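Local coordinates for sporulation-control protein spo0M (Bacillus subtilis, PDB 5CL2), which controls the expression of spo0A and is required for passage through the morphological stage 0 of sporulation, at residues Y21-E26 against I126-H131; P157-R162 against R210-E215; R147-D152 against E170-S175. One frame throughout, in Å; residues are numbered along the deposited sequence.

Overall arrangement
Contact 1 closes along the chain before the other two open. It joins the short strand 20-21 to strand 120-128, at one edge of a mixed five-stranded sheet. Contact 3 lies within an antiparallel five-stranded sheet, where it pairs strands 146-155 and 165-173. Contact 2 joins two loops that connect strands of that sheet, and its segments alternate in sequence with those of contact 3. The three centres lie 22 to 24 Å apart and no two contacts touch. Contact 1 thus ties the edge of the mixed sheet just before the chain passes through helix 132-143 into the sheet of contacts 2 and 3. Contact 2 also reaches the second subunit.

Contact 1 of 3, residues Y21-E26 against I126-H131; sequences YFPGEE and IFVEAH
Tyr21 and Val128 pair as a parallel beta bridge. Tyr21 N donates to Phe127 O at 3.0 Å, nearly along the C=O axis. Glu129 N returns a bond to Tyr21 O at 2.8 Å, tilted 23° from the carbonyl plane. Val128 CA also brings its hydrogen to Tyr21 O, a CA-H...O contact of 3.2 Å. Beyond the bridge, Pro23 CD rests on Val128 CG1 at 3.7 Å and also touches Glu129 O. Phe22 CB touches the same Glu129 O at 3.3 Å. The Phe22 ring is placed by a chi1 of 56°, with CG between the backbone N and the carbonyl carbon. It meets His131 obliquely, the two planes almost perpendicular.

Further out, a type II turn from Phe22 to Glu25 is closed by Glu25 N to Phe22 O. Gly24 suits the positive phi of this turn. Glu25 OE2 forms a salt bridge with Lys18. His131 ND1 accepts from Trp133 N, and so caps helix 132-143. Val128 also packs on Val106 of strand 106-114. This is the parallel edge of a mixed beta sheet in a protein of the arrestin-N-like clan, followed, after a short linker ending in the N-cap His131, by helix 132-143.

Contact 2 of 3, residues P157-R162 against R210-E215; sequences PYFQRR and RGWLEE
Tyr158 CG stands opposite the backbone N (chi1 177°), which carries its ring alongside the backbone of Leu213 and Glu214. Phe159 instead has CG anti to its carbonyl carbon (chi1 -64°), which brings the far end of its ring to Trp212.

Phe159 CE2 lies over one face of the indole, offset toward the rim, and is 3.5 Å from Trp212 CE3. Phe159 CZ is equally close to that CE3, which lies at the edge of the Phe159 ring. The Phe159 ring and the six-membered ring of the indole meet obliquely, their planes 44° apart. The same CE2 also touches Trp212 CB. Tyr158 CD2 sits above one face of the Phe159 ring, toward its rim.

The backbone is tied at one point. Tyr158 N donates to Trp212 O at 3.1 Å, with the donor tilted out of the carbonyl plane. Tyr158 CB presses on that oxygen too, and Pro157 CD approaches it at 3.4 Å. Pro157 CG meets Leu213 CD2 at 3.7 Å. Tyr158 CD1 lies 3.8 Å from Glu214 CA.

Outside the two segments, Trp212 NE1 bonds Glu168 and the indole makes a cation-pi contact with Arg204. Tyr158 stacks on Tyr217, and its OH bonds Asp194 of the second subunit. Phe159 and Trp212 both rest on Ile188 of strand 185-191. The 3-10 turn at 157-159 thus packs with a second loop as an aromatic cluster on an antiparallel beta sheet, beside the subunit interface.

Contact 3 of 3, residues R147-D152 against E170-S175; sequences RLNEAD and EFVPTS
Asn149 lies against both Glu170 and Val172. Its CB meets Val172 CG2 at 3.5 Å and also touches Glu170 O. With CG anti to the backbone N (chi1 -165°), the amide runs alongside the Glu170 side chain, and CG still touches Val172 CG2. At the tip the amide nitrogen and oxygen find different partners. ND2 donates to Glu170 OE2 at 3.0 Å; the bond is almost straight (169°), in the amide plane but from above the carboxylate plane. OD1 accepts from Arg147 NH1 at 2.9 Å. The amide is therefore held at both ends, which fixes its rotation. A leucine in its place would probably leave Glu170 OE2 without this donor and set the Arg147 guanidinium freer to turn.

The backbone here forms a classic beta bulge in the hairpin of strands 146-155 and 165-173. Asn149 N and Glu150 N both donate to Glu170 O, and Glu170 N returns to Glu150 O. Arg147 and Val172 make the hydrogen-bonded pair before the bulge.

The other carboxylate oxygen, Glu170 OE1, forms a salt bridge with Arg205. Arg147 NH2 lies 3.8 Å from Val172 CB, and Arg147 CB rests on Thr174 CG2. On the opposite face of the sheet, Leu148 CD1 sits over the Phe171 ring, 4.1 Å from its centroid, in a CH-pi contact. Phe171 also packs on Leu138 and Ile141 of helix 132-143.

Contact 1 of 3, residues Y21-E26 against I126-H131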
loop_
_atom_site.group_PDB
_atom_site.type_symbol
_atom_site.label_atom_id
_atom_site.label_comp_id
_atom_site.label_asym_id
_atom_site.label_seq_id
_atom_site.Cartn_x
_atom_site.Cartn_y
_atom_site.Cartn_z
ATOM N N TYR A 21 20.073 -8.620 5.532
ATOM C CA TYR A 21 19.050 -9.275 4.727
ATOM C C TYR A 21 18.709 -8.425 3.502
ATOM O O TYR A 21 18.942 -7.216 3.493
ATOM C CB TYR A 21 17.784 -9.501 5.555
ATOM C CG TYR A 21 17.944 -10.418 6.741
ATOM C CD1 TYR A 21 18.322 -9.923 7.988
ATOM C CD2 TYR A 21 17.676 -11.777 6.630
ATOM C CE1 TYR A 21 18.450 -10.771 9.098
ATOM C CE2 TYR A 21 17.798 -12.632 7.732
ATOM C CZ TYR A 21 18.185 -12.123 8.955
ATOM O OH TYR A 21 18.305 -12.979 10.031
ATOM N N PHE A 22 18.130 -9.022 2.474
ATOM C CA PHE A 22 17.512 -8.163 1.476
ATOM C C PHE A 22 16.023 -8.494 1.431
ATOM O O PHE A 22 15.613 -9.529 1.967
ATOM C CB PHE A 22 18.215 -8.277 0.108
ATOM C CG PHE A 22 18.296 -9.663 -0.443
ATOM C CD1 PHE A 22 17.236 -10.190 -1.168
ATOM C CD2 PHE A 22 19.451 -10.418 -0.293
ATOM C CE1 PHE A 22 17.305 -11.471 -1.708
ATOM C CE2 PHE A 22 19.533 -11.693 -0.825
ATOM C CZ PHE A 22 18.454 -12.225 -1.535
ATOM N N PRO A 23 15.200 -7.571 0.886
ATOM C CA PRO A 23 13.745 -7.769 0.874
ATOM C C PRO A 23 13.306 -9.116 0.323
ATOM O O PRO A 23 13.844 -9.593 -0.682
ATOM C CB PRO A 23 13.248 -6.624 -0.018
ATOM C CG PRO A 23 14.223 -5.542 0.235
ATOM C CD PRO A 23 15.561 -6.225 0.407
ATOM N N GLY A 24 12.334 -9.725 0.999
ATOM C CA GLY A 24 11.805 -11.007 0.575
ATOM C C GLY A 24 12.438 -12.158 1.332
ATOM O O GLY A 24 11.877 -13.246 1.409
ATOM N N GLU A 25 13.609 -11.913 1.904
ATOM C CA GLU A 25 14.312 -12.931 2.657
ATOM C C GLU A 25 13.650 -13.098 4.022
ATOM O O GLU A 25 13.053 -12.158 4.550
ATOM C CB GLU A 25 15.791 -12.558 2.791
ATOM C CG GLU A 25 16.637 -13.514 3.646
ATOM C CD GLU A 25 18.128 -13.452 3.320
ATOM O OE1 GLU A 25 18.556 -12.535 2.569
ATOM O OE2 GLU A 25 18.862 -14.341 3.812
ATOM N N GLU A 26 13.739 -14.305 4.574
ATOM C CA GLU A 26 13.190 -14.599 5.893
ATOM C C GLU A 26 14.165 -14.249 7.002
ATOM O O GLU A 26 15.308 -14.694 6.996
ATOM C CB GLU A 26 12.840 -16.072 6.013
ATOM C CG GLU A 26 11.362 -16.380 5.960
ATOM C CD GLU A 26 11.095 -17.734 6.567
ATOM O OE1 GLU A 26 11.977 -18.205 7.318
ATOM O OE2 GLU A 26 10.030 -18.333 6.295
ATOM N N ILE A 126 19.213 -3.749 11.564
ATOM C CA ILE A 126 19.586 -4.633 10.471
ATOM C C ILE A 126 20.008 -3.859 9.231
ATOM O O ILE A 126 19.559 -2.734 8.975
ATOM C CB ILE A 126 18.453 -5.606 10.113
ATOM C CG1 ILE A 126 17.209 -4.871 9.649
ATOM C CG2 ILE A 126 18.084 -6.434 11.310
ATOM C CD1 ILE A 126 16.236 -5.778 8.908
ATOM N N PHE A 127 20.956 -4.426 8.502
ATOM C CA PHE A 127 21.357 -3.809 7.263
ATOM C C PHE A 127 20.508 -4.477 6.196
ATOM O O PHE A 127 20.456 -5.709 6.120
ATOM C CB PHE A 127 22.858 -3.973 7.013
ATOM C CG PHE A 127 23.720 -3.344 8.087
ATOM C CD1 PHE A 127 23.962 -1.979 8.097
ATOM C CD2 PHE A 127 24.286 -4.123 9.088
ATOM C CE1 PHE A 127 24.740 -1.404 9.084
ATOM C CE2 PHE A 127 25.072 -3.553 10.079
ATOM C CZ PHE A 127 25.302 -2.192 10.074
ATOM N N VAL A 128 19.818 -3.662 5.398
ATOM C CA VAL A 128 18.980 -4.174 4.316
ATOM C C VAL A 128 19.640 -3.909 2.980
ATOM O O VAL A 128 19.752 -2.762 2.550
ATOM C CB VAL A 128 17.598 -3.537 4.320
ATOM C CG1 VAL A 128 16.798 -4.040 3.133
ATOM C CG2 VAL A 128 16.891 -3.823 5.645
ATOM N N GLU A 129 20.083 -4.974 2.324
ATOM C CA GLU A 129 20.815 -4.837 1.072
ATOM C C GLU A 129 19.929 -4.616 -0.134
ATOM O O GLU A 129 18.769 -5.013 -0.134
ATOM C CB GLU A 129 21.680 -6.064 0.829
ATOM C CG GLU A 129 22.793 -6.237 1.831
ATOM C CD GLU A 129 23.618 -7.453 1.518
ATOM O OE1 GLU A 129 23.044 -8.568 1.494
ATOM O OE2 GLU A 129 24.834 -7.293 1.287
ATOM N N ALA A 130 20.482 -3.979 -1.162
ATOM C CA ALA A 130 19.765 -3.874 -2.419
ATOM C C ALA A 130 19.497 -5.252 -2.999
ATOM O O ALA A 130 20.395 -6.071 -3.144
ATOM C CB ALA A 130 20.541 -3.023 -3.421
ATOM N N HIS A 131 18.241 -5.491 -3.323
ATOM C CA HIS A 131 17.847 -6.681 -4.038
ATOM C C HIS A 131 18.560 -6.647 -5.389
ATOM O O HIS A 131 18.725 -5.575 -5.977
ATOM C CB HIS A 131 16.320 -6.692 -4.169
ATOM C CG HIS A 131 15.759 -7.845 -4.934
ATOM N ND1 HIS A 131 15.841 -7.933 -6.310
ATOM C CD2 HIS A 131 15.040 -8.919 -4.536
ATOM C CE1 HIS A 131 15.231 -9.029 -6.717
ATOM N NE2 HIS A 131 14.736 -9.648 -5.657
#

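Contact 2 of 3, residues P157-R162 against R210-E215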
loop_
_atom_site.group_PDB
_atom_site.type_symbol
_atom_site.label_atom_id
_atom_site.label_comp_id
_atom_site.label_asym_id
_atom_site.label_seq_id
_atom_site.Cartn_x
_atom_site.Cartn_y
_atom_site.Cartn_z
ATOM N N PRO A 157 2.718 10.748 0.198
ATOM C CA PRO A 157 1.277 10.487 0.088
ATOM C C PRO A 157 0.793 10.428 -1.349
ATOM O O PRO A 157 -0.180 9.724 -1.610
ATOM C CB PRO A 157 0.636 11.687 0.807
ATOM C CG PRO A 157 1.678 12.757 0.783
ATOM C CD PRO A 157 2.992 12.019 0.892
ATOM N N TYR A 158 1.461 11.128 -2.265
ATOM C CA TYR A 158 1.039 11.153 -3.672
ATOM C C TYR A 158 0.908 9.777 -4.321
ATOM O O TYR A 158 0.001 9.556 -5.125
ATOM C CB TYR A 158 2.008 12.019 -4.472
ATOM C CG TYR A 158 1.763 12.087 -5.967
ATOM C CD1 TYR A 158 0.728 12.848 -6.511
ATOM C CD2 TYR A 158 2.600 11.404 -6.842
ATOM C CE1 TYR A 158 0.543 12.909 -7.893
ATOM C CE2 TYR A 158 2.419 11.461 -8.203
ATOM C CZ TYR A 158 1.401 12.204 -8.722
ATOM O OH TYR A 158 1.284 12.217 -10.086
ATOM N N PHE A 159 1.786 8.843 -3.956
ATOM C CA PHE A 159 1.776 7.500 -4.549
ATOM C C PHE A 159 0.828 6.523 -3.846
ATOM O O PHE A 159 0.566 5.419 -4.349
ATOM C CB PHE A 159 3.184 6.927 -4.549
ATOM C CG PHE A 159 4.141 7.694 -5.411
ATOM C CD1 PHE A 159 3.942 7.780 -6.778
ATOM C CD2 PHE A 159 5.219 8.353 -4.856
ATOM C CE1 PHE A 159 4.814 8.504 -7.573
ATOM C CE2 PHE A 159 6.100 9.052 -5.648
ATOM C CZ PHE A 159 5.893 9.138 -7.013
ATOM N N GLN A 160 0.301 6.933 -2.695
ATOM C CA GLN A 160 -0.680 6.115 -1.971
ATOM C C GLN A 160 -0.266 4.642 -1.812
ATOM O O GLN A 160 -1.068 3.738 -2.044
ATOM C CB GLN A 160 -2.052 6.192 -2.668
ATOM C CG GLN A 160 -2.644 7.631 -2.707
ATOM C CD GLN A 160 -4.078 7.703 -3.225
ATOM O OE1 GLN A 160 -4.856 6.738 -3.125
ATOM N NE2 GLN A 160 -4.446 8.874 -3.765
ATOM N N ARG A 161 0.982 4.412 -1.413
ATOM C CA ARG A 161 1.483 3.050 -1.215
ATOM C C ARG A 161 1.086 2.498 0.171
ATOM O O ARG A 161 0.468 3.193 0.993
ATOM C CB ARG A 161 3.006 3.012 -1.345
ATOM C CG ARG A 161 3.560 3.863 -2.464
ATOM C CD ARG A 161 3.155 3.271 -3.768
ATOM N NE ARG A 161 3.784 1.971 -3.959
ATOM C CZ ARG A 161 3.413 1.114 -4.904
ATOM N NH1 ARG A 161 2.411 1.430 -5.703
ATOM N NH2 ARG A 161 4.025 -0.057 -5.037
ATOM N N ARG A 162 1.489 1.260 0.430
ATOM C CA ARG A 162 1.253 0.635 1.721
ATOM C C ARG A 162 1.910 1.469 2.823
ATOM O O ARG A 162 1.267 1.816 3.819
ATOM C CB ARG A 162 1.795 -0.789 1.714
ATOM C CG ARG A 162 1.352 -1.593 2.922
ATOM C CD ARG A 162 1.994 -2.972 2.980
ATOM N NE ARG A 162 3.432 -2.930 3.252
ATOM C CZ ARG A 162 3.969 -3.027 4.467
ATOM N NH1 ARG A 162 3.180 -3.111 5.525
ATOM N NH2 ARG A 162 5.292 -3.000 4.627
ATOM N N ARG A 210 11.033 18.472 -2.109
ATOM C CA ARG A 210 11.238 17.373 -1.155
ATOM C C ARG A 210 9.913 16.664 -0.941
ATOM O O ARG A 210 8.858 17.307 -0.835
ATOM C CB ARG A 210 11.789 17.856 0.192
ATOM C CG ARG A 210 13.256 18.302 0.203
ATOM C CD ARG A 210 14.234 17.144 -0.063
ATOM N NE ARG A 210 14.337 16.129 0.995
ATOM C CZ ARG A 210 15.087 16.244 2.096
ATOM N NH1 ARG A 210 15.805 17.338 2.316
ATOM N NH2 ARG A 210 15.132 15.260 2.981
ATOM N N GLY A 211 9.955 15.338 -0.910
ATOM C CA GLY A 211 8.743 14.563 -0.730
ATOM C C GLY A 211 7.911 14.527 -1.994
ATOM O O GLY A 211 8.153 15.303 -2.918
ATOM N N TRP A 212 6.915 13.644 -2.030
ATOM C CA TRP A 212 6.112 13.451 -3.227
ATOM C C TRP A 212 4.649 13.759 -2.951
ATOM O O TRP A 212 3.954 12.974 -2.280
ATOM C CB TRP A 212 6.304 12.022 -3.719
ATOM C CG TRP A 212 7.751 11.776 -4.016
ATOM C CD1 TRP A 212 8.755 11.565 -3.108
ATOM C CD2 TRP A 212 8.387 11.767 -5.299
ATOM N NE1 TRP A 212 9.960 11.403 -3.741
ATOM C CE2 TRP A 212 9.753 11.523 -5.118
ATOM C CE3 TRP A 212 7.910 11.923 -6.615
ATOM C CZ2 TRP A 212 10.668 11.435 -6.153
ATOM C CZ3 TRP A 212 8.810 11.829 -7.660
ATOM C CH2 TRP A 212 10.170 11.592 -7.428
ATOM N N LEU A 213 4.183 14.892 -3.493
ATOM C CA LEU A 213 2.889 15.465 -3.117
ATOM C C LEU A 213 2.047 15.881 -4.319
ATOM O O LEU A 213 2.575 16.216 -5.385
ATOM C CB LEU A 213 3.078 16.680 -2.205
ATOM C CG LEU A 213 4.180 16.673 -1.142
ATOM C CD1 LEU A 213 4.344 18.071 -0.568
ATOM C CD2 LEU A 213 3.904 15.655 -0.055
ATOM N N GLU A 214 0.732 15.874 -4.121
ATOM C CA GLU A 214 -0.236 16.233 -5.146
ATOM C C GLU A 214 0.084 17.556 -5.847
ATOM O O GLU A 214 0.050 17.637 -7.069
ATOM C CB GLU A 214 -1.625 16.326 -4.521
ATOM C CG GLU A 214 -2.591 15.262 -4.958
ATOM C CD GLU A 214 -3.887 15.327 -4.167
ATOM O OE1 GLU A 214 -4.121 16.377 -3.523
ATOM O OE2 GLU A 214 -4.653 14.330 -4.171
ATOM N N GLU A 215 0.395 18.579 -5.054
ATOM C CA GLU A 215 0.666 19.918 -5.565
ATOM C C GLU A 215 1.896 20.011 -6.485
ATOM O O GLU A 215 2.063 21.002 -7.196
ATOM C CB GLU A 215 0.807 20.929 -4.419
ATOM C CG GLU A 215 1.508 20.468 -3.131
ATOM C CD GLU A 215 0.577 19.822 -2.081
ATOM O OE1 GLU A 215 -0.355 19.065 -2.435
ATOM O OE2 GLU A 215 0.761 20.128 -0.881
#

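Contact 3 of 3, residues R147-D152 against E170-S175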
loop_
_atom_site.group_PDB
_atom_site.type_symbol
_atom_site.label_atom_id
_atom_site.label_comp_id
_atom_site.label_asym_id
_atom_site.label_seq_id
_atom_site.Cartn_x
_atom_site.Cartn_y
_atom_site.Cartn_z
ATOM N N ARG A 147 26.602 8.904 -10.647
ATOM C CA ARG A 147 27.151 8.370 -9.405
ATOM C C ARG A 147 26.084 8.531 -8.303
ATOM O O ARG A 147 25.465 9.597 -8.177
ATOM C CB ARG A 147 28.468 9.079 -9.053
ATOM C CG ARG A 147 29.261 8.437 -7.929
ATOM C CD ARG A 147 29.123 9.232 -6.656
ATOM N NE ARG A 147 29.073 10.666 -6.953
ATOM C CZ ARG A 147 28.635 11.586 -6.097
ATOM N NH1 ARG A 147 28.214 11.228 -4.892
ATOM N NH2 ARG A 147 28.612 12.865 -6.444
ATOM N N LEU A 148 25.852 7.477 -7.519
ATOM C CA LEU A 148 24.826 7.555 -6.474
ATOM C C LEU A 148 25.246 8.555 -5.418
ATOM O O LEU A 148 26.325 8.449 -4.840
ATOM C CB LEU A 148 24.581 6.200 -5.825
ATOM C CG LEU A 148 23.537 6.262 -4.699
ATOM C CD1 LEU A 148 22.170 6.636 -5.224
ATOM C CD2 LEU A 148 23.474 4.975 -3.899
ATOM N N ASN A 149 24.395 9.545 -5.183
ATOM C CA ASN A 149 24.755 10.631 -4.280
ATOM C C ASN A 149 24.078 10.502 -2.934
ATOM O O ASN A 149 24.733 10.496 -1.881
ATOM C CB ASN A 149 24.419 11.996 -4.888
ATOM C CG ASN A 149 25.097 13.141 -4.141
ATOM O OD1 ASN A 149 26.268 13.048 -3.779
ATOM N ND2 ASN A 149 24.360 14.211 -3.894
ATOM N N GLU A 150 22.754 10.424 -2.971
ATOM C CA GLU A 150 21.989 10.332 -1.741
ATOM C C GLU A 150 20.912 9.279 -1.857
ATOM O O GLU A 150 20.536 8.877 -2.954
ATOM C CB GLU A 150 21.359 11.687 -1.396
ATOM C CG GLU A 150 21.985 12.323 -0.162
ATOM C CD GLU A 150 21.837 11.431 1.061
ATOM O OE1 GLU A 150 20.702 11.020 1.375
ATOM O OE2 GLU A 150 22.863 11.053 1.645
ATOM N N ALA A 151 20.471 8.772 -0.719
ATOM C CA ALA A 151 19.308 7.897 -0.667
ATOM C C ALA A 151 18.622 8.171 0.648
ATOM O O ALA A 151 19.294 8.303 1.678
ATOM C CB ALA A 151 19.690 6.446 -0.789
ATOM N N ASP A 152 17.311 8.344 0.630
ATOM C CA ASP A 152 16.621 8.551 1.900
ATOM C C ASP A 152 15.164 8.177 1.764
ATOM O O ASP A 152 14.648 8.047 0.651
ATOM C CB ASP A 152 16.752 10.005 2.374
ATOM C CG ASP A 152 16.800 10.134 3.906
ATOM O OD1 ASP A 152 16.319 9.224 4.626
ATOM O OD2 ASP A 152 17.323 11.154 4.405
ATOM N N GLU A 170 19.056 9.462 -5.286
ATOM C CA GLU A 170 19.498 10.637 -6.039
ATOM C C GLU A 170 20.914 10.440 -6.567
ATOM O O GLU A 170 21.852 10.161 -5.803
ATOM C CB GLU A 170 19.437 11.893 -5.179
ATOM C CG GLU A 170 20.046 13.112 -5.825
ATOM C CD GLU A 170 20.391 14.163 -4.795
ATOM O OE1 GLU A 170 19.514 14.449 -3.947
ATOM O OE2 GLU A 170 21.522 14.704 -4.833
ATOM N N PHE A 171 21.029 10.543 -7.891
ATOM C CA PHE A 171 22.266 10.384 -8.628
ATOM C C PHE A 171 22.743 11.724 -9.160
ATOM O O PHE A 171 21.927 12.593 -9.500
ATOM C CB PHE A 171 22.086 9.446 -9.812
ATOM C CG PHE A 171 21.592 8.083 -9.455
ATOM C CD1 PHE A 171 20.240 7.854 -9.276
ATOM C CD2 PHE A 171 22.464 7.019 -9.376
ATOM C CE1 PHE A 171 19.774 6.604 -8.988
ATOM C CE2 PHE A 171 22.001 5.756 -9.081
ATOM C CZ PHE A 171 20.656 5.549 -8.892
ATOM N N VAL A 172 24.057 11.851 -9.302
ATOM C CA VAL A 172 24.678 13.043 -9.848
ATOM C C VAL A 172 25.352 12.677 -11.183
ATOM O O VAL A 172 25.971 11.608 -11.302
ATOM C CB VAL A 172 25.718 13.618 -8.844
ATOM C CG1 VAL A 172 26.560 14.697 -9.472
ATOM C CG2 VAL A 172 25.023 14.158 -7.628
ATOM N N PRO A 173 25.216 13.554 -12.195
ATOM C CA PRO A 173 25.779 13.243 -13.523
ATOM C C PRO A 173 27.291 13.292 -13.461
ATOM O O PRO A 173 27.823 14.267 -12.947
ATOM C CB PRO A 173 25.217 14.356 -14.443
ATOM C CG PRO A 173 24.801 15.453 -13.531
ATOM C CD PRO A 173 24.397 14.777 -12.206
ATOM N N THR A 174 27.968 12.251 -13.925
ATOM C CA THR A 174 29.425 12.268 -13.984
ATOM C C THR A 174 30.041 12.479 -15.365
ATOM O O THR A 174 31.259 12.557 -15.479
ATOM C CB THR A 174 29.992 10.984 -13.421
ATOM O OG1 THR A 174 29.578 9.894 -14.251
ATOM C CG2 THR A 174 29.468 10.771 -12.023
ATOM N N SER A 175 29.218 12.554 -16.408
ATOM C CA SER A 175 29.720 12.751 -17.774
ATOM C C SER A 175 29.246 14.081 -18.337
ATOM O O SER A 175 28.242 14.624 -17.867
ATOM C CB SER A 175 29.284 11.591 -18.686
ATOM O OG SER A 175 27.939 11.734 -19.116
#